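Local coordinates for geranylgeranyl pyrophosphate synthase (PDB 3LMD), which probably builds prenyl diphosphates by magnesium-dependent condensation of isopentenyl diphosphate with an allylic diphosphate, with its product length unsettled, at residues K226-A231 with D322-E327; G233-I238 with D315-Y320. All coordinates share one frame; numbering follows the deposited sequence.

Overall arrangement
Interactions 1 and 2 are two consecutive levels of one antiparallel helix pair: helix 219-246 runs against helix 309-328, so the earlier segment of the first helix, 226-231, meets the later segment of the second, 322-327. Interaction 2 is thus nested inside the loop that interaction 1 closes. Their centres lie about 10 Å apart, and they touch where Ala231 CB packs 3.8 Å from Tyr320 O. The axes of the short segments are 9.2 Å apart in interaction 2 and 8.6 Å in interaction 1, where Ala231 and Ala324 face each other. Both contacts lie away from the calcium-binding residues Asp115, Asp119, Glu302 and Ser305, and build the all-helical prenyl synthase fold.

Interaction 1: residues K226-A231 with D322-E327; sequences KNFGAA and DIANAE
Phe228 and Ala231 of one helix meet Ala324 of the other at the apolar centre. With CG anti to the backbone N (chi1 175°), the Phe228 ring extends beside Ala324: its CE1 lies 3.8 Å from Ala324 CB, and the carbonyl oxygen Ala324 O sits in the ring plane at the edge, 3.6 Å from CD1. One turn on, Ala231 CB packs 4.1 Å from Ala324 CB and touches Ile323 CG2. The two alanines are small enough for the segment axes to come within 8.6 Å, running antiparallel at 163°. Farther out, Glu327 turns back at chi2 (-65°), bringing its carboxylate across Asn227, with Glu327 CD 3.2 Å from Asn227 CB. The amide and carboxylate planes stand nearly perpendicular, and Asn227 ND2 gives two weak hydrogen bonds, 3.4 Å to Glu327 OE1 and 3.3 Å to Glu327 OE2. The stronger partner of this carboxylate is Arg330, which forms a salt bridge with OE1, so the amide adds a secondary hold at the polar edge. Helix 188-214 packs beside helix 219-246 here, touching Lys226 and Ala230 through Ala205, while Asn325 of helix 309-328 hydrogen-bonds to Arg341 of helix 335-349.

Interaction 2: residues G233-I238 with D315-Y320; sequences GMIFQI and DEVYRY
Met234 lies over one face of the Tyr320 ring, its CB 3.7 Å from the centroid and only 4° off the ring normal, a CH-pi contact. Bends at chi2 and chi3 curl the rest of the chain across that face: CG reaches to 3.7 Å from Tyr320 CE1, and SD makes an oblique Met-aromatic contact, 5.1 Å from the centroid. Ile238 CD1 adds to this packing near Tyr320 CE2, while Ile235 CG1 runs past Tyr320 CB at 3.7 Å. Packing is tightest where Ile238 and Val317 lie antiparallel alongside each other: their CG2 methyls are a squeezed pair, 3.4 Å apart. Tyr192 of helix 188-214 and Leu267 of helix 267-274 touch Ile238, Ile196 of helix 188-214 touches Met234, and Val348 of helix 335-349 touches both Ile235 and Val317. The looser side is that of exposed Arg319, whose CZ stands 4.2 Å above the other face of the Tyr320 ring, nearer its margin than its centre. Arg319 grips Glu316 side-on in a salt bridge, NE to OE1 at 3.0 Å and NH1 to OE2 at 2.9 Å; both oxygens lie in the guanidinium plane but are met from about 50° above the carboxylate plane. This bridge stays within helix 309-328, though Glu316 CG still touches Ile238 CD1. With no hydrogen bond crossing, the join between these segments rests on apolar and aromatic packing.

Interaction 1: residues K226-A231 with D322-E327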
ATOM      1  N   LYS A 226      23.352  -7.807  -3.288  1.00 27.34           N
ATOM      2  CA  LYS A 226      22.521  -6.974  -2.445  1.00 29.66           C
ATOM      3  C   LYS A 226      23.313  -5.739  -1.945  1.00 31.28           C
ATOM      4  O   LYS A 226      22.871  -4.586  -2.084  1.00 29.24           O
ATOM      5  CB  LYS A 226      22.040  -7.789  -1.248  1.00 27.06           C
ATOM      6  CG  LYS A 226      21.176  -6.941  -0.300  1.00 30.88           C
ATOM      7  CD  LYS A 226      20.619  -7.736   0.909  1.00 40.42           C
ATOM      8  CE  LYS A 226      21.712  -8.126   1.871  1.00 48.74           C
ATOM      9  NZ  LYS A 226      21.184  -8.095   3.272  1.00 58.44           N
ATOM     10  N   ASN A 227      24.489  -5.992  -1.373  1.00 23.79           N
ATOM     11  CA  ASN A 227      25.292  -4.921  -0.763  1.00 26.06           C
ATOM     12  C   ASN A 227      25.818  -3.978  -1.830  1.00 24.11           C
ATOM     13  O   ASN A 227      25.950  -2.757  -1.616  1.00 28.11           O
ATOM     14  CB  ASN A 227      26.454  -5.525   0.037  1.00 29.34           C
ATOM     15  CG  ASN A 227      26.002  -6.210   1.333  1.00 30.78           C
ATOM     16  OD1 ASN A 227      24.858  -6.106   1.755  1.00 38.17           O
ATOM     17  ND2 ASN A 227      26.922  -6.915   1.962  1.00 33.61           N
ATOM     18  N   PHE A 228      26.125  -4.529  -3.003  1.00 24.32           N
ATOM     19  CA  PHE A 228      26.579  -3.703  -4.107  1.00 24.56           C
ATOM     20  C   PHE A 228      25.449  -2.756  -4.541  1.00 23.66           C
ATOM     21  O   PHE A 228      25.665  -1.580  -4.785  1.00 22.51           O
ATOM     22  CB  PHE A 228      26.988  -4.576  -5.311  1.00 23.17           C
ATOM     23  CG  PHE A 228      27.350  -3.769  -6.531  1.00 27.60           C
ATOM     24  CD1 PHE A 228      28.580  -3.142  -6.610  1.00 24.50           C
ATOM     25  CD2 PHE A 228      26.447  -3.627  -7.588  1.00 27.54           C
ATOM     26  CE1 PHE A 228      28.930  -2.379  -7.734  1.00 31.92           C
ATOM     27  CE2 PHE A 228      26.764  -2.873  -8.688  1.00 28.07           C
ATOM     28  CZ  PHE A 228      28.030  -2.256  -8.774  1.00 24.22           C
ATOM     29  N   GLY A 229      24.238  -3.281  -4.632  1.00 22.08           N
ATOM     30  CA  GLY A 229      23.090  -2.434  -5.014  1.00 22.51           C
ATOM     31  C   GLY A 229      22.874  -1.320  -3.979  1.00 26.23           C
ATOM     32  O   GLY A 229      22.572  -0.180  -4.347  1.00 23.03           O
ATOM     33  N   ALA A 230      23.012  -1.624  -2.691  1.00 22.53           N
ATOM     34  CA  ALA A 230      22.875  -0.562  -1.672  1.00 26.52           C
ATOM     35  C   ALA A 230      23.894   0.560  -1.875  1.00 24.78           C
ATOM     36  O   ALA A 230      23.550   1.765  -1.824  1.00 25.07           O
ATOM     37  CB  ALA A 230      22.992  -1.136  -0.242  1.00 24.05           C
ATOM     38  N   ALA A 231      25.139   0.174  -2.139  1.00 20.61           N
ATOM     39  CA  ALA A 231      26.225   1.147  -2.289  1.00 25.80           C
ATOM     40  C   ALA A 231      26.025   1.988  -3.547  1.00 24.47           C
ATOM     41  O   ALA A 231      26.221   3.204  -3.536  1.00 25.30           O
ATOM     42  CB  ALA A 231      27.593   0.414  -2.313  1.00 23.44           C
ATOM     43  N   ASP A 322      34.404   2.523  -2.912  1.00 28.25           N
ATOM     44  CA  ASP A 322      35.282   1.518  -2.276  1.00 28.00           C
ATOM     45  C   ASP A 322      34.456   0.379  -1.729  1.00 28.02           C
ATOM     46  O   ASP A 322      34.808  -0.779  -1.873  1.00 27.48           O
ATOM     47  CB  ASP A 322      36.105   2.112  -1.108  1.00 25.75           C
ATOM     48  CG  ASP A 322      37.219   3.035  -1.576  1.00 34.34           C
ATOM     49  OD1 ASP A 322      37.593   2.981  -2.765  1.00 36.40           O
ATOM     50  OD2 ASP A 322      37.706   3.821  -0.744  1.00 38.58           O
ATOM     51  N   ILE A 323      33.347   0.696  -1.079  1.00 25.45           N
ATOM     52  CA  ILE A 323      32.441  -0.364  -0.608  1.00 26.20           C
ATOM     53  C   ILE A 323      31.919  -1.221  -1.762  1.00 29.03           C
ATOM     54  O   ILE A 323      31.899  -2.454  -1.668  1.00 29.91           O
ATOM     55  CB  ILE A 323      31.237   0.247   0.184  1.00 26.46           C
ATOM     56  CG1 ILE A 323      31.718   0.826   1.529  1.00 31.00           C
ATOM     57  CG2 ILE A 323      30.127  -0.805   0.435  1.00 24.14           C
ATOM     58  CD1 ILE A 323      30.698   1.796   2.182  1.00 29.20           C
ATOM     59  N   ALA A 324      31.504  -0.564  -2.840  1.00 24.99           N
ATOM     60  CA  ALA A 324      30.986  -1.261  -4.020  1.00 27.90           C
ATOM     61  C   ALA A 324      32.048  -2.225  -4.582  1.00 26.11           C
ATOM     62  O   ALA A 324      31.741  -3.371  -4.895  1.00 25.65           O
ATOM     63  CB  ALA A 324      30.554  -0.253  -5.085  1.00 27.30           C
ATOM     64  N   ASN A 325      33.288  -1.749  -4.694  1.00 26.55           N
ATOM     65  CA  ASN A 325      34.397  -2.573  -5.188  1.00 28.95           C
ATOM     66  C   ASN A 325      34.696  -3.736  -4.260  1.00 27.73           C
ATOM     67  O   ASN A 325      35.003  -4.842  -4.730  1.00 28.63           O
ATOM     68  CB  ASN A 325      35.655  -1.726  -5.402  1.00 30.82           C
ATOM     69  CG  ASN A 325      35.641  -1.020  -6.748  1.00 32.83           C
ATOM     70  OD1 ASN A 325      35.104  -1.544  -7.716  1.00 33.56           O
ATOM     71  ND2 ASN A 325      36.242   0.152  -6.809  1.00 32.76           N
ATOM     72  N   ALA A 326      34.566  -3.508  -2.953  1.00 29.31           N
ATOM     73  CA  ALA A 326      34.730  -4.587  -1.989  1.00 33.41           C
ATOM     74  C   ALA A 326      33.622  -5.625  -2.117  1.00 36.86           C
ATOM     75  O   ALA A 326      33.856  -6.807  -1.879  1.00 29.14           O
ATOM     76  CB  ALA A 326      34.834  -4.066  -0.535  1.00 32.27           C
ATOM     77  N   GLU A 327      32.416  -5.209  -2.507  1.00 27.19           N
ATOM     78  CA  GLU A 327      31.359  -6.209  -2.739  1.00 27.62           C
ATOM     79  C   GLU A 327      31.621  -7.009  -4.008  1.00 26.36           C
ATOM     80  O   GLU A 327      31.480  -8.245  -4.011  1.00 30.10           O
ATOM     81  CB  GLU A 327      29.973  -5.558  -2.719  1.00 28.50           C
ATOM     82  CG  GLU A 327      29.711  -4.884  -1.350  1.00 26.27           C
ATOM     83  CD  GLU A 327      29.644  -5.896  -0.196  1.00 33.41           C
ATOM     84  OE1 GLU A 327      29.392  -7.107  -0.430  1.00 30.74           O
ATOM     85  OE2 GLU A 327      29.767  -5.460   0.962  1.00 34.86           O
TER

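Interaction 2: residues G233-I238 with D315-Y320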
ATOM      1  N   GLY A 233      23.147   2.651  -5.003  1.00 26.83           N
ATOM      2  CA  GLY A 233      22.021   3.596  -4.717  1.00 25.69           C
ATOM      3  C   GLY A 233      22.538   4.874  -4.072  1.00 30.46           C
ATOM      4  O   GLY A 233      22.090   5.981  -4.417  1.00 24.74           O
ATOM      5  N   MET A 234      23.452   4.733  -3.104  1.00 23.00           N
ATOM      6  CA  MET A 234      24.060   5.920  -2.468  1.00 22.49           C
ATOM      7  C   MET A 234      24.838   6.756  -3.487  1.00 25.32           C
ATOM      8  O   MET A 234      24.709   7.980  -3.528  1.00 21.98           O
ATOM      9  CB  MET A 234      24.976   5.514  -1.285  1.00 26.97           C
ATOM     10  CG  MET A 234      24.281   4.737  -0.128  1.00 28.27           C
ATOM     11  SD  MET A 234      22.963   5.710   0.735  1.00 22.50           S
ATOM     12  CE  MET A 234      23.812   7.368   0.803  1.00 20.46           C
ATOM     13  N   ILE A 235      25.673   6.096  -4.290  1.00 24.45           N
ATOM     14  CA  ILE A 235      26.456   6.780  -5.307  1.00 25.11           C
ATOM     15  C   ILE A 235      25.551   7.541  -6.265  1.00 29.48           C
ATOM     16  O   ILE A 235      25.787   8.725  -6.530  1.00 27.15           O
ATOM     17  CB  ILE A 235      27.347   5.790  -6.065  1.00 23.49           C
ATOM     18  CG1 ILE A 235      28.427   5.231  -5.125  1.00 24.69           C
ATOM     19  CG2 ILE A 235      27.964   6.432  -7.328  1.00 24.43           C
ATOM     20  CD1 ILE A 235      29.186   4.015  -5.766  1.00 24.18           C
ATOM     21  N   PHE A 236      24.495   6.898  -6.767  1.00 26.21           N
ATOM     22  CA  PHE A 236      23.596   7.584  -7.725  1.00 26.84           C
ATOM     23  C   PHE A 236      23.062   8.898  -7.168  1.00 26.13           C
ATOM     24  O   PHE A 236      23.050   9.908  -7.854  1.00 27.05           O
ATOM     25  CB  PHE A 236      22.385   6.700  -8.099  1.00 26.87           C
ATOM     26  CG  PHE A 236      22.722   5.547  -9.025  1.00 29.33           C
ATOM     27  CD1 PHE A 236      23.909   5.514  -9.712  1.00 30.04           C
ATOM     28  CD2 PHE A 236      21.825   4.508  -9.214  1.00 41.98           C
ATOM     29  CE1 PHE A 236      24.220   4.447 -10.567  1.00 39.19           C
ATOM     30  CE2 PHE A 236      22.132   3.448 -10.061  1.00 42.16           C
ATOM     31  CZ  PHE A 236      23.332   3.427 -10.734  1.00 36.33           C
ATOM     32  N   GLN A 237      22.556   8.856  -5.937  1.00 25.05           N
ATOM     33  CA  GLN A 237      21.887  10.019  -5.370  1.00 24.40           C
ATOM     34  C   GLN A 237      22.894  11.134  -5.002  1.00 24.66           C
ATOM     35  O   GLN A 237      22.620  12.300  -5.219  1.00 26.44           O
ATOM     36  CB  GLN A 237      21.087   9.624  -4.124  1.00 25.56           C
ATOM     37  CG  GLN A 237      20.227  10.785  -3.610  1.00 34.57           C
ATOM     38  CD  GLN A 237      19.208  11.217  -4.661  1.00 45.87           C
ATOM     39  OE1 GLN A 237      18.312  10.454  -4.984  1.00 39.65           O
ATOM     40  NE2 GLN A 237      19.378  12.418  -5.237  1.00 39.49           N
ATOM     41  N   ILE A 238      24.033  10.780  -4.408  1.00 24.82           N
ATOM     42  CA  ILE A 238      24.995  11.811  -4.067  1.00 24.19           C
ATOM     43  C   ILE A 238      25.552  12.459  -5.343  1.00 24.98           C
ATOM     44  O   ILE A 238      25.708  13.684  -5.416  1.00 26.38           O
ATOM     45  CB  ILE A 238      26.149  11.273  -3.189  1.00 25.63           C
ATOM     46  CG1 ILE A 238      25.578  10.721  -1.867  1.00 25.42           C
ATOM     47  CG2 ILE A 238      27.140  12.456  -2.874  1.00 26.12           C
ATOM     48  CD1 ILE A 238      26.548   9.936  -1.055  1.00 26.13           C
ATOM     49  N   ASP A 315      34.328  12.866  -1.771  1.00 25.56           N
ATOM     50  CA  ASP A 315      35.064  11.858  -0.993  1.00 27.14           C
ATOM     51  C   ASP A 315      34.105  10.844  -0.398  1.00 26.55           C
ATOM     52  O   ASP A 315      34.447   9.679  -0.232  1.00 22.88           O
ATOM     53  CB  ASP A 315      35.884  12.499   0.138  1.00 26.06           C
ATOM     54  CG  ASP A 315      37.075  13.287  -0.405  1.00 32.37           C
ATOM     55  OD1 ASP A 315      37.471  13.029  -1.554  1.00 33.19           O
ATOM     56  OD2 ASP A 315      37.591  14.154   0.302  1.00 32.91           O
ATOM     57  N   GLU A 316      32.894  11.281  -0.076  1.00 23.00           N
ATOM     58  CA  GLU A 316      31.868  10.321   0.403  1.00 27.25           C
ATOM     59  C   GLU A 316      31.438   9.377  -0.740  1.00 29.15           C
ATOM     60  O   GLU A 316      31.311   8.163  -0.556  1.00 24.58           O
ATOM     61  CB  GLU A 316      30.688  11.092   1.003  1.00 30.72           C
ATOM     62  CG  GLU A 316      29.619  10.227   1.638  1.00 34.89           C
ATOM     63  CD  GLU A 316      30.036   9.664   2.992  1.00 38.86           C
ATOM     64  OE1 GLU A 316      31.242   9.639   3.314  1.00 39.71           O
ATOM     65  OE2 GLU A 316      29.142   9.230   3.732  1.00 35.36           O
ATOM     66  N   VAL A 317      31.265   9.927  -1.936  1.00 25.53           N
ATOM     67  CA  VAL A 317      31.075   9.083  -3.144  1.00 26.73           C
ATOM     68  C   VAL A 317      32.197   8.048  -3.298  1.00 29.79           C
ATOM     69  O   VAL A 317      31.948   6.859  -3.582  1.00 24.76           O
ATOM     70  CB  VAL A 317      30.978   9.926  -4.431  1.00 24.44           C
ATOM     71  CG1 VAL A 317      30.999   9.012  -5.691  1.00 26.11           C
ATOM     72  CG2 VAL A 317      29.681  10.763  -4.431  1.00 25.05           C
ATOM     73  N   TYR A 318      33.431   8.480  -3.090  1.00 24.72           N
ATOM     74  CA  TYR A 318      34.555   7.554  -3.257  1.00 24.64           C
ATOM     75  C   TYR A 318      34.537   6.448  -2.223  1.00 25.28           C
ATOM     76  O   TYR A 318      34.963   5.324  -2.503  1.00 27.59           O
ATOM     77  CB  TYR A 318      35.902   8.282  -3.153  1.00 29.66           C
ATOM     78  CG  TYR A 318      36.177   9.251  -4.278  1.00 36.38           C
ATOM     79  CD1 TYR A 318      35.661   9.034  -5.554  1.00 36.06           C
ATOM     80  CD2 TYR A 318      37.011  10.355  -4.077  1.00 34.40           C
ATOM     81  CE1 TYR A 318      35.939   9.904  -6.596  1.00 38.32           C
ATOM     82  CE2 TYR A 318      37.294  11.229  -5.116  1.00 33.49           C
ATOM     83  CZ  TYR A 318      36.768  11.004  -6.368  1.00 43.96           C
ATOM     84  OH  TYR A 318      37.070  11.886  -7.398  1.00 41.91           O
ATOM     85  N   ARG A 319      34.087   6.788  -1.021  1.00 23.72           N
ATOM     86  CA  ARG A 319      33.996   5.830   0.058  1.00 25.72           C
ATOM     87  C   ARG A 319      32.947   4.742  -0.276  1.00 26.31           C
ATOM     88  O   ARG A 319      33.175   3.545  -0.044  1.00 25.54           O
ATOM     89  CB  ARG A 319      33.620   6.563   1.359  1.00 24.23           C
ATOM     90  CG  ARG A 319      33.559   5.660   2.594  1.00 25.51           C
ATOM     91  CD  ARG A 319      33.288   6.440   3.873  1.00 34.90           C
ATOM     92  NE  ARG A 319      31.890   6.843   3.996  1.00 30.29           N
ATOM     93  CZ  ARG A 319      30.895   6.033   4.353  1.00 36.13           C
ATOM     94  NH1 ARG A 319      29.662   6.515   4.466  1.00 33.24           N
ATOM     95  NH2 ARG A 319      31.128   4.748   4.611  1.00 30.71           N
ATOM     96  N   TYR A 320      31.804   5.152  -0.827  1.00 25.22           N
ATOM     97  CA  TYR A 320      30.806   4.165  -1.308  1.00 22.83           C
ATOM     98  C   TYR A 320      31.314   3.378  -2.499  1.00 23.26           C
ATOM     99  O   TYR A 320      30.974   2.214  -2.656  1.00 24.80           O
ATOM    100  CB  TYR A 320      29.485   4.852  -1.646  1.00 21.46           C
ATOM    101  CG  TYR A 320      28.759   5.235  -0.390  1.00 24.38           C
ATOM    102  CD1 TYR A 320      28.245   4.249   0.457  1.00 28.22           C
ATOM    103  CD2 TYR A 320      28.555   6.566  -0.051  1.00 26.68           C
ATOM    104  CE1 TYR A 320      27.573   4.579   1.641  1.00 28.21           C
ATOM    105  CE2 TYR A 320      27.873   6.904   1.125  1.00 24.87           C
ATOM    106  CZ  TYR A 320      27.386   5.908   1.964  1.00 30.09           C
ATOM    107  OH  TYR A 320      26.678   6.220   3.128  1.00 31.88           O
TER